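Local coordinates for putative peptide ABC-transport system periplasmic peptide-binding protein (Campylobacter jejuni, PDB 4OEV), which binds nickel(II) outside the cytoplasmic membrane as the extracytoplasmic binding protein of an ABC-type importer, at residues A[416-429]-A[440-453]. Sequence-based numbering, arbitrary orientation.
Sequences YHDKKVDIALQKAR and YYKDFIDALYENPP
Tyr416 reaches across to the end of helix 434-450. With CG anti to the backbone N (chi1 178°), CB sends the ring toward 440-453; CG and CD1 lie under Pro453 CB, which sits over the ring centre in a CH-pi contact, 3.6 Å from the centroid. Farther out, CE1 and CZ come up to Asn451 O, CE2 and OH touch Leu448 CD2, and the hydroxyl, OH, donates to Asn451 O at 2.5 Å, in the carbonyl plane. The Asn451 side chain runs the other way: ND2 donates almost straight (177°) to Asp418 OD2, 2.8 Å off on its anti side, while OD1 accepts from Arg259. Asp418 is also the N-cap of helix 419-429, OD1 receiving Val421 N, and waters join OD2 to Ala447 O and His417 O to Asn451 ND2.

Beyond this polar end the helices run nearly antiparallel, axes 8.0 Å apart at closest. Small residues permit the approach: Ala424 CB rests on the backbone of Tyr440 and Phe444, and Ala447 CB meets Val421 CG2. Leu425 CD2 stands over the centre of the Phe444 ring, 3.6 Å from its centroid, with Val421 CG1 at the edge. Ala428 CB touches one face of Tyr441 toward its rim, and Lys427 CB lies above the centre of Tyr440; a water links Tyr441 OH to Leu425 O. Phe398 of helix 395-398 adds to the apolar layer at Val421, Leu448 and Pro453.

In this helical hairpin, away from the nickel site, both direct hydrogen bonds involve Asn451 and fix how the helix ends meet; the apolar interior needs only close fit.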
# COMPACT_ATOMS: atom_id res chain seq x y z
N TYR A 416 4.15 5.26 16.86
CA TYR A 416 3.11 6.24 17.24
C TYR A 416 2.10 5.61 18.18
O TYR A 416 1.58 4.57 17.84
CB TYR A 416 2.41 6.71 15.99
CG TYR A 416 1.27 7.70 16.20
CD1 TYR A 416 1.51 8.99 16.67
CD2 TYR A 416 -0.02 7.37 15.85
CE1 TYR A 416 0.46 9.92 16.83
CE2 TYR A 416 -1.06 8.27 15.97
CZ TYR A 416 -0.82 9.55 16.46
OH TYR A 416 -1.93 10.44 16.57
N HIS A 417 1.83 6.20 19.35
CA HIS A 417 0.82 5.64 20.30
C HIS A 417 -0.15 6.73 20.69
O HIS A 417 0.22 7.65 21.42
CB HIS A 417 1.52 5.09 21.54
CG HIS A 417 2.38 3.90 21.27
ND1 HIS A 417 2.17 2.66 21.86
CD2 HIS A 417 3.47 3.75 20.47
CE1 HIS A 417 3.08 1.81 21.43
NE2 HIS A 417 3.88 2.44 20.58
N ASP A 418 -1.38 6.66 20.21
CA ASP A 418 -2.42 7.66 20.57
C ASP A 418 -3.70 6.97 20.95
O ASP A 418 -4.22 6.15 20.16
CB ASP A 418 -2.71 8.60 19.41
CG ASP A 418 -3.67 9.71 19.79
OD1 ASP A 418 -4.91 9.57 19.62
OD2 ASP A 418 -3.17 10.75 20.27
N LYS A 419 -4.21 7.26 22.15
CA LYS A 419 -5.41 6.58 22.61
C LYS A 419 -6.65 6.90 21.76
O LYS A 419 -7.45 5.98 21.48
CB LYS A 419 -5.73 6.92 24.07
CG LYS A 419 -4.87 6.25 25.10
CD LYS A 419 -5.48 6.57 26.49
CE LYS A 419 -4.51 6.19 27.64
NZ LYS A 419 -5.05 6.85 28.88
N LYS A 420 -6.85 8.16 21.39
CA LYS A 420 -8.05 8.50 20.62
C LYS A 420 -7.97 7.85 19.22
O LYS A 420 -8.99 7.41 18.68
CB LYS A 420 -8.27 10.01 20.51
CG LYS A 420 -8.78 10.68 21.81
CD LYS A 420 -8.90 12.19 21.64
CE LYS A 420 -7.52 12.86 21.69
NZ LYS A 420 -7.50 14.32 21.26
N VAL A 421 -6.77 7.78 18.64
CA VAL A 421 -6.64 7.09 17.37
C VAL A 421 -6.96 5.60 17.54
O VAL A 421 -7.77 5.06 16.76
CB VAL A 421 -5.28 7.24 16.77
CG1 VAL A 421 -5.12 6.26 15.64
CG2 VAL A 421 -5.07 8.76 16.30
N ASP A 422 -6.37 4.95 18.55
CA ASP A 422 -6.62 3.51 18.75
C ASP A 422 -8.10 3.21 18.86
O ASP A 422 -8.59 2.28 18.22
CB ASP A 422 -5.93 2.95 20.00
CG ASP A 422 -4.43 2.86 19.86
OD1 ASP A 422 -3.91 2.98 18.70
OD2 ASP A 422 -3.75 2.66 20.91
N ILE A 423 -8.81 4.01 19.66
CA ILE A 423 -10.23 3.80 19.92
C ILE A 423 -11.10 4.05 18.67
O ILE A 423 -12.08 3.35 18.39
CB ILE A 423 -10.68 4.72 21.06
CG1 ILE A 423 -10.01 4.30 22.36
CG2 ILE A 423 -12.17 4.71 21.20
CD1 ILE A 423 -10.13 5.34 23.48
N ALA A 424 -10.72 5.07 17.92
CA ALA A 424 -11.47 5.46 16.76
C ALA A 424 -11.40 4.38 15.71
O ALA A 424 -12.42 3.99 15.15
CB ALA A 424 -10.96 6.80 16.22
N LEU A 425 -10.20 3.89 15.43
CA LEU A 425 -10.04 2.86 14.40
C LEU A 425 -10.66 1.53 14.79
O LEU A 425 -11.11 0.74 13.92
CB LEU A 425 -8.58 2.64 14.11
CG LEU A 425 -7.89 3.83 13.42
CD1 LEU A 425 -6.46 3.47 13.21
CD2 LEU A 425 -8.55 4.14 12.06
N GLN A 426 -10.64 1.24 16.07
CA GLN A 426 -11.22 -0.02 16.54
C GLN A 426 -12.69 0.03 16.41
O GLN A 426 -13.30 -0.93 15.89
CB GLN A 426 -10.78 -0.32 18.00
CG GLN A 426 -9.29 -0.77 18.12
CD GLN A 426 -8.83 -1.03 19.57
OE1 GLN A 426 -9.64 -1.28 20.46
NE2 GLN A 426 -7.52 -0.97 19.80
N LYS A 427 -13.31 1.12 16.87
CA LYS A 427 -14.76 1.26 16.68
C LYS A 427 -15.12 1.27 15.20
O LYS A 427 -16.00 0.55 14.74
CB LYS A 427 -15.30 2.52 17.36
CG LYS A 427 -15.38 2.43 18.90
CD LYS A 427 -15.63 3.80 19.50
CE LYS A 427 -16.14 3.72 20.94
NZ LYS A 427 -15.56 2.58 21.71
N ALA A 428 -14.37 2.05 14.44
CA ALA A 428 -14.69 2.22 13.03
C ALA A 428 -14.74 0.91 12.25
O ALA A 428 -15.58 0.74 11.38
CB ALA A 428 -13.63 3.17 12.38
N ARG A 429 -13.80 0.02 12.52
CA ARG A 429 -13.66 -1.22 11.77
C ARG A 429 -14.66 -2.30 12.22
O ARG A 429 -14.99 -3.23 11.45
CB ARG A 429 -12.21 -1.76 11.89
CG ARG A 429 -11.88 -2.42 13.21
CD ARG A 429 -10.38 -2.49 13.39
NE ARG A 429 -9.65 -3.13 12.28
CZ ARG A 429 -9.02 -4.31 12.39
NH1 ARG A 429 -8.33 -4.82 11.37
NH2 ARG A 429 -9.06 -5.00 13.53
N TYR A 440 -16.71 7.65 13.32
CA TYR A 440 -15.50 7.18 13.96
C TYR A 440 -14.24 7.55 13.14
O TYR A 440 -13.18 7.92 13.70
CB TYR A 440 -15.61 5.69 14.17
CG TYR A 440 -16.72 5.33 15.16
CD1 TYR A 440 -16.96 6.11 16.29
CD2 TYR A 440 -17.51 4.21 14.95
CE1 TYR A 440 -17.97 5.76 17.22
CE2 TYR A 440 -18.52 3.86 15.85
CZ TYR A 440 -18.73 4.63 16.97
OH TYR A 440 -19.73 4.26 17.84
N TYR A 441 -14.35 7.45 11.82
CA TYR A 441 -13.24 7.88 10.96
C TYR A 441 -13.06 9.39 11.12
O TYR A 441 -11.95 9.86 11.14
CB TYR A 441 -13.49 7.49 9.48
CG TYR A 441 -13.23 6.03 9.31
CD1 TYR A 441 -12.02 5.51 9.75
CD2 TYR A 441 -14.20 5.16 8.84
CE1 TYR A 441 -11.75 4.18 9.67
CE2 TYR A 441 -13.95 3.81 8.76
CZ TYR A 441 -12.71 3.33 9.16
OH TYR A 441 -12.41 2.01 9.11
N LYS A 442 -14.16 10.15 11.33
CA LYS A 442 -13.95 11.56 11.64
C LYS A 442 -13.18 11.75 12.96
O LYS A 442 -12.23 12.54 13.02
CB LYS A 442 -15.28 12.31 11.68
CG LYS A 442 -15.14 13.79 12.02
CD LYS A 442 -16.48 14.39 12.41
CE LYS A 442 -16.49 15.91 12.35
NZ LYS A 442 -15.76 16.55 13.51
N ASP A 443 -13.52 10.99 13.99
CA ASP A 443 -12.77 11.02 15.26
C ASP A 443 -11.28 10.70 15.02
O ASP A 443 -10.38 11.36 15.53
CB ASP A 443 -13.35 10.00 16.26
CG ASP A 443 -14.70 10.42 16.80
OD1 ASP A 443 -15.02 11.62 16.74
OD2 ASP A 443 -15.47 9.54 17.27
N PHE A 444 -11.04 9.68 14.21
CA PHE A 444 -9.71 9.29 13.86
C PHE A 444 -8.91 10.45 13.19
O PHE A 444 -7.78 10.78 13.60
CB PHE A 444 -9.80 8.06 12.94
CG PHE A 444 -8.52 7.76 12.19
CD1 PHE A 444 -7.38 7.43 12.87
CD2 PHE A 444 -8.48 7.80 10.80
CE1 PHE A 444 -6.21 7.14 12.21
CE2 PHE A 444 -7.32 7.52 10.13
CZ PHE A 444 -6.17 7.19 10.82
N ILE A 445 -9.51 11.03 12.15
CA ILE A 445 -8.95 12.16 11.41
C ILE A 445 -8.68 13.36 12.35
O ILE A 445 -7.62 14.01 12.27
CB ILE A 445 -9.94 12.60 10.27
CG1 ILE A 445 -9.99 11.52 9.18
CG2 ILE A 445 -9.54 13.92 9.65
CD1 ILE A 445 -11.10 11.72 8.18
N ASP A 446 -9.64 13.66 13.22
CA ASP A 446 -9.49 14.76 14.16
C ASP A 446 -8.39 14.48 15.15
O ASP A 446 -7.66 15.39 15.52
CB ASP A 446 -10.79 15.04 14.91
CG ASP A 446 -11.87 15.62 14.04
OD1 ASP A 446 -11.58 16.26 13.00
OD2 ASP A 446 -13.04 15.44 14.40
N ALA A 447 -8.31 13.23 15.61
CA ALA A 447 -7.24 12.83 16.56
C ALA A 447 -5.87 12.93 15.94
O ALA A 447 -4.90 13.27 16.64
CB ALA A 447 -7.45 11.39 17.06
N LEU A 448 -5.76 12.55 14.67
CA LEU A 448 -4.50 12.70 13.93
C LEU A 448 -4.06 14.14 13.87
O LEU A 448 -2.89 14.41 13.98
CB LEU A 448 -4.60 12.17 12.48
CG LEU A 448 -4.49 10.66 12.24
CD1 LEU A 448 -4.41 10.41 10.71
CD2 LEU A 448 -3.37 9.98 12.96
N TYR A 449 -4.99 15.07 13.67
CA TYR A 449 -4.65 16.49 13.61
C TYR A 449 -4.10 16.93 14.97
O TYR A 449 -3.16 17.72 15.03
CB TYR A 449 -5.86 17.38 13.22
CG TYR A 449 -5.54 18.85 13.48
CD1 TYR A 449 -4.80 19.61 12.57
CD2 TYR A 449 -5.91 19.47 14.69
CE1 TYR A 449 -4.46 20.91 12.83
CE2 TYR A 449 -5.56 20.79 14.95
CZ TYR A 449 -4.84 21.50 14.02
OH TYR A 449 -4.49 22.82 14.27
N GLU A 450 -4.73 16.48 16.06
CA GLU A 450 -4.35 16.95 17.41
C GLU A 450 -3.00 16.39 17.85
O GLU A 450 -2.30 16.97 18.69
CB GLU A 450 -5.43 16.57 18.46
CG GLU A 450 -6.83 17.21 18.23
CD GLU A 450 -6.85 18.75 18.25
OE1 GLU A 450 -5.93 19.39 18.83
OE2 GLU A 450 -7.80 19.34 17.70
N ASN A 451 -2.66 15.23 17.33
CA ASN A 451 -1.43 14.57 17.68
C ASN A 451 -0.84 13.94 16.43
O ASN A 451 -0.93 12.73 16.21
CB ASN A 451 -1.68 13.54 18.78
CG ASN A 451 -0.40 12.90 19.26
OD1 ASN A 451 0.71 13.42 19.06
ND2 ASN A 451 -0.54 11.78 19.92
N PRO A 452 -0.23 14.78 15.58
CA PRO A 452 0.18 14.37 14.23
C PRO A 452 1.37 13.39 14.25
O PRO A 452 2.42 13.65 14.82
CB PRO A 452 0.54 15.70 13.55
CG PRO A 452 0.89 16.65 14.72
CD PRO A 452 0.01 16.21 15.86
N PRO A 453 1.18 12.21 13.66
CA PRO A 453 2.29 11.25 13.55
C PRO A 453 3.24 11.65 12.42
O PRO A 453 4.38 11.14 12.35
CB PRO A 453 1.57 9.95 13.21
CG PRO A 453 0.38 10.41 12.44
CD PRO A 453 -0.09 11.63 13.15
O HOH W 1 1.79 10.43 21.41
O HOH W 2 -4.93 12.74 19.35
O HOH W 3 -10.48 1.30 11.02